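Local coordinates for putative capsular polysaccharide biosynthesis protein (Streptococcus pneumoniae serotype 4, PDB 6EWJ) that probably acts as a pyridoxal-phosphate-dependent sugar aminotransferase that serves teichoic acid biosynthesis, at residues E82-A87 with Q123-K128. Numbering follows the deposited sequence.
Sequences EVIVPA and QAITEK
The carboxylate of E82 has one face covered by T126 and K128. The hydroxyl OG1 of T126 donates to OE1 of E82 at 2.6 Å, and it arrives 52° out of the carboxylate plane. Over the same face K128 lays its methylenes, with CB 3.8 Å from CD of E82. The lysine chain then runs on, leaving NZ 5.1 Å from OE2 of E82, too far for an ion pair. A water comes to OE1 from the other side of the plane, and its second hydrogen reaches O of A124, bridging the carboxylate to the A124 carbonyl. T126 OG1 also accepts from the backbone N of K128 (3.1 Å), an ST turn. With chi1 at 73°, OG1 stands between the backbone N and carbonyl carbon of T126, where one hydroxyl can serve both bonds. The backbones meet where E82 N donates to K128 O over 2.9 Å, nearly straight at 179°. Further in, CD1 of I84 lies 3.9 Å from CG1 of I125 and also touches CB of A124, a small apolar patch.

Topologically, helix 118-124 links strand 103-107 to strand 129-132, the parallel neighbours flanking 82-86, so the loop 125-128 completes a beta-alpha-beta crossover over this strand. V105 and V107 extend the apolar patch, while helix 92-99 packs on V83 and V85, in the seven-stranded sheet characteristic of fold-type I aminotransferases.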
ATOM      1  N   GLU A  82       7.037  -0.612  24.025  1.00 27.92           N
ATOM      2  CA  GLU A  82       8.385  -0.430  23.479  1.00 26.56           C
ATOM      3  C   GLU A  82       8.737  -1.549  22.493  1.00 24.90           C
ATOM      4  O   GLU A  82       8.302  -2.719  22.640  1.00 24.61           O
ATOM      5  CB  GLU A  82       9.412  -0.373  24.600  1.00 28.12           C
ATOM      6  CG  GLU A  82       9.275   0.899  25.435  1.00 29.28           C
ATOM      7  CD  GLU A  82      10.164   0.943  26.649  1.00 30.99           C
ATOM      8  OE1 GLU A  82      10.860  -0.068  26.957  1.00 31.55           O
ATOM      9  OE2 GLU A  82      10.177   2.015  27.299  1.00 32.13           O
ATOM     10  N   VAL A  83       9.417  -1.162  21.421  1.00 23.24           N
ATOM     11  CA  VAL A  83       9.899  -2.115  20.421  1.00 22.35           C
ATOM     12  C   VAL A  83      11.358  -1.885  20.217  1.00 21.88           C
ATOM     13  O   VAL A  83      11.772  -0.780  19.893  1.00 21.80           O
ATOM     14  CB  VAL A  83       9.205  -1.986  19.045  1.00 21.12           C
ATOM     15  CG1 VAL A  83       9.746  -3.029  18.068  1.00 20.32           C
ATOM     16  CG2 VAL A  83       7.723  -2.106  19.207  1.00 21.32           C
ATOM     17  N   ILE A  84      12.137  -2.937  20.386  1.00 21.85           N
ATOM     18  CA  ILE A  84      13.567  -2.823  20.271  1.00 21.78           C
ATOM     19  C   ILE A  84      14.022  -3.066  18.830  1.00 20.91           C
ATOM     20  O   ILE A  84      13.623  -4.048  18.195  1.00 21.01           O
ATOM     21  CB  ILE A  84      14.280  -3.791  21.244  1.00 22.62           C
ATOM     22  CG1 ILE A  84      14.164  -3.241  22.662  1.00 23.62           C
ATOM     23  CG2 ILE A  84      15.720  -3.973  20.849  1.00 22.13           C
ATOM     24  CD1 ILE A  84      14.616  -4.151  23.774  1.00 24.64           C
ATOM     25  N   VAL A  85      14.898  -2.199  18.355  1.00 20.71           N
ATOM     26  CA  VAL A  85      15.498  -2.312  17.047  1.00 20.11           C
ATOM     27  C   VAL A  85      16.999  -2.006  17.144  1.00 20.64           C
ATOM     28  O   VAL A  85      17.409  -1.248  18.011  1.00 20.48           O
ATOM     29  CB  VAL A  85      14.918  -1.337  16.024  1.00 20.04           C
ATOM     30  CG1 VAL A  85      13.470  -1.658  15.791  1.00 20.01           C
ATOM     31  CG2 VAL A  85      15.044   0.137  16.456  1.00 19.99           C
ATOM     32  N   PRO A  86      17.806  -2.548  16.217  1.00 20.52           N
ATOM     33  CA  PRO A  86      19.192  -2.102  16.188  1.00 20.87           C
ATOM     34  C   PRO A  86      19.351  -0.663  15.772  1.00 21.25           C
ATOM     35  O   PRO A  86      18.523  -0.142  15.011  1.00 20.41           O
ATOM     36  CB  PRO A  86      19.842  -3.031  15.162  1.00 20.75           C
ATOM     37  CG  PRO A  86      18.890  -4.181  14.941  1.00 20.34           C
ATOM     38  CD  PRO A  86      17.535  -3.590  15.217  1.00 20.13           C
ATOM     39  N   ALA A  87      20.411  -0.026  16.294  1.00 21.44           N
ATOM     40  CA  ALA A  87      20.789   1.330  15.897  1.00 21.87           C
ATOM     41  C   ALA A  87      21.311   1.346  14.457  1.00 22.15           C
ATOM     42  O   ALA A  87      21.176   2.371  13.757  1.00 21.61           O
ATOM     43  CB  ALA A  87      21.797   1.897  16.867  1.00 22.93           C
ATOM     44  N   GLN A 123      19.788  -5.363  28.699  1.00 32.25           N
ATOM     45  CA  GLN A 123      19.660  -4.130  29.497  1.00 33.53           C
ATOM     46  C   GLN A 123      18.526  -3.208  29.041  1.00 32.39           C
ATOM     47  O   GLN A 123      17.900  -2.581  29.862  1.00 33.14           O
ATOM     48  CB  GLN A 123      20.940  -3.318  29.453  1.00 34.34           C
ATOM     49  CG  GLN A 123      22.124  -3.951  30.138  1.00 36.00           C
ATOM     50  CD  GLN A 123      23.382  -3.118  29.969  1.00 37.09           C
ATOM     51  OE1 GLN A 123      23.316  -1.882  29.806  1.00 37.97           O
ATOM     52  NE2 GLN A 123      24.545  -3.776  30.027  1.00 37.41           N
ATOM     53  N   ALA A 124      18.291  -3.146  27.734  1.00 30.77           N
ATOM     54  CA  ALA A 124      17.247  -2.290  27.164  1.00 30.01           C
ATOM     55  C   ALA A 124      15.821  -2.806  27.385  1.00 29.89           C
ATOM     56  O   ALA A 124      14.857  -2.036  27.222  1.00 29.66           O
ATOM     57  CB  ALA A 124      17.485  -2.097  25.677  1.00 28.49           C
ATOM     58  N   ILE A 125      15.677  -4.061  27.785  1.00 30.00           N
ATOM     59  CA  ILE A 125      14.350  -4.650  28.050  1.00 30.61           C
ATOM     60  C   ILE A 125      13.699  -4.073  29.318  1.00 32.06           C
ATOM     61  O   ILE A 125      14.320  -3.974  30.363  1.00 32.38           O
ATOM     62  CB  ILE A 125      14.416  -6.215  28.084  1.00 30.81           C
ATOM     63  CG1 ILE A 125      14.579  -6.736  26.664  1.00 29.45           C
ATOM     64  CG2 ILE A 125      13.183  -6.837  28.726  1.00 31.48           C
ATOM     65  CD1 ILE A 125      14.953  -8.198  26.547  1.00 29.94           C
ATOM     66  N   THR A 126      12.411  -3.717  29.193  1.00 32.56           N
ATOM     67  CA  THR A 126      11.604  -3.218  30.313  1.00 33.87           C
ATOM     68  C   THR A 126      10.243  -3.923  30.332  1.00 34.93           C
ATOM     69  O   THR A 126       9.965  -4.802  29.504  1.00 33.55           O
ATOM     70  CB  THR A 126      11.352  -1.688  30.221  1.00 33.79           C
ATOM     71  OG1 THR A 126      10.407  -1.407  29.175  1.00 31.89           O
ATOM     72  CG2 THR A 126      12.656  -0.913  29.977  1.00 33.21           C
ATOM     73  N   GLU A 127       9.413  -3.526  31.298  1.00 37.15           N
ATOM     74  CA  GLU A 127       8.046  -4.019  31.411  1.00 38.38           C
ATOM     75  C   GLU A 127       7.171  -3.615  30.226  1.00 36.73           C
ATOM     76  O   GLU A 127       6.165  -4.260  29.957  1.00 37.07           O
ATOM     77  CB  GLU A 127       7.423  -3.559  32.719  1.00 41.16           C
ATOM     78  CG  GLU A 127       8.219  -4.028  33.925  1.00 44.11           C
ATOM     79  CD  GLU A 127       7.412  -4.556  35.105  1.00 47.53           C
ATOM     80  OE1 GLU A 127       6.225  -4.939  34.934  1.00 49.84           O
ATOM     81  OE2 GLU A 127       7.995  -4.627  36.220  1.00 50.38           O
ATOM     82  N   LYS A 128       7.571  -2.587  29.492  1.00 35.22           N
ATOM     83  CA  LYS A 128       6.857  -2.180  28.276  1.00 34.19           C
ATOM     84  C   LYS A 128       7.280  -2.911  26.956  1.00 32.07           C
ATOM     85  O   LYS A 128       6.610  -2.759  25.933  1.00 30.60           O
ATOM     86  CB  LYS A 128       7.020  -0.662  28.076  1.00 34.48           C
ATOM     87  CG  LYS A 128       6.690   0.223  29.290  1.00 36.31           C
ATOM     88  CD  LYS A 128       6.725   1.693  28.903  1.00 36.39           C
ATOM     89  CE  LYS A 128       5.824   2.539  29.784  1.00 38.80           C
ATOM     90  NZ  LYS A 128       6.135   3.992  29.636  1.00 39.00           N
TER
HETATM   91  O   HOH W   1      12.473  -1.816  25.585  1.00 26.43           O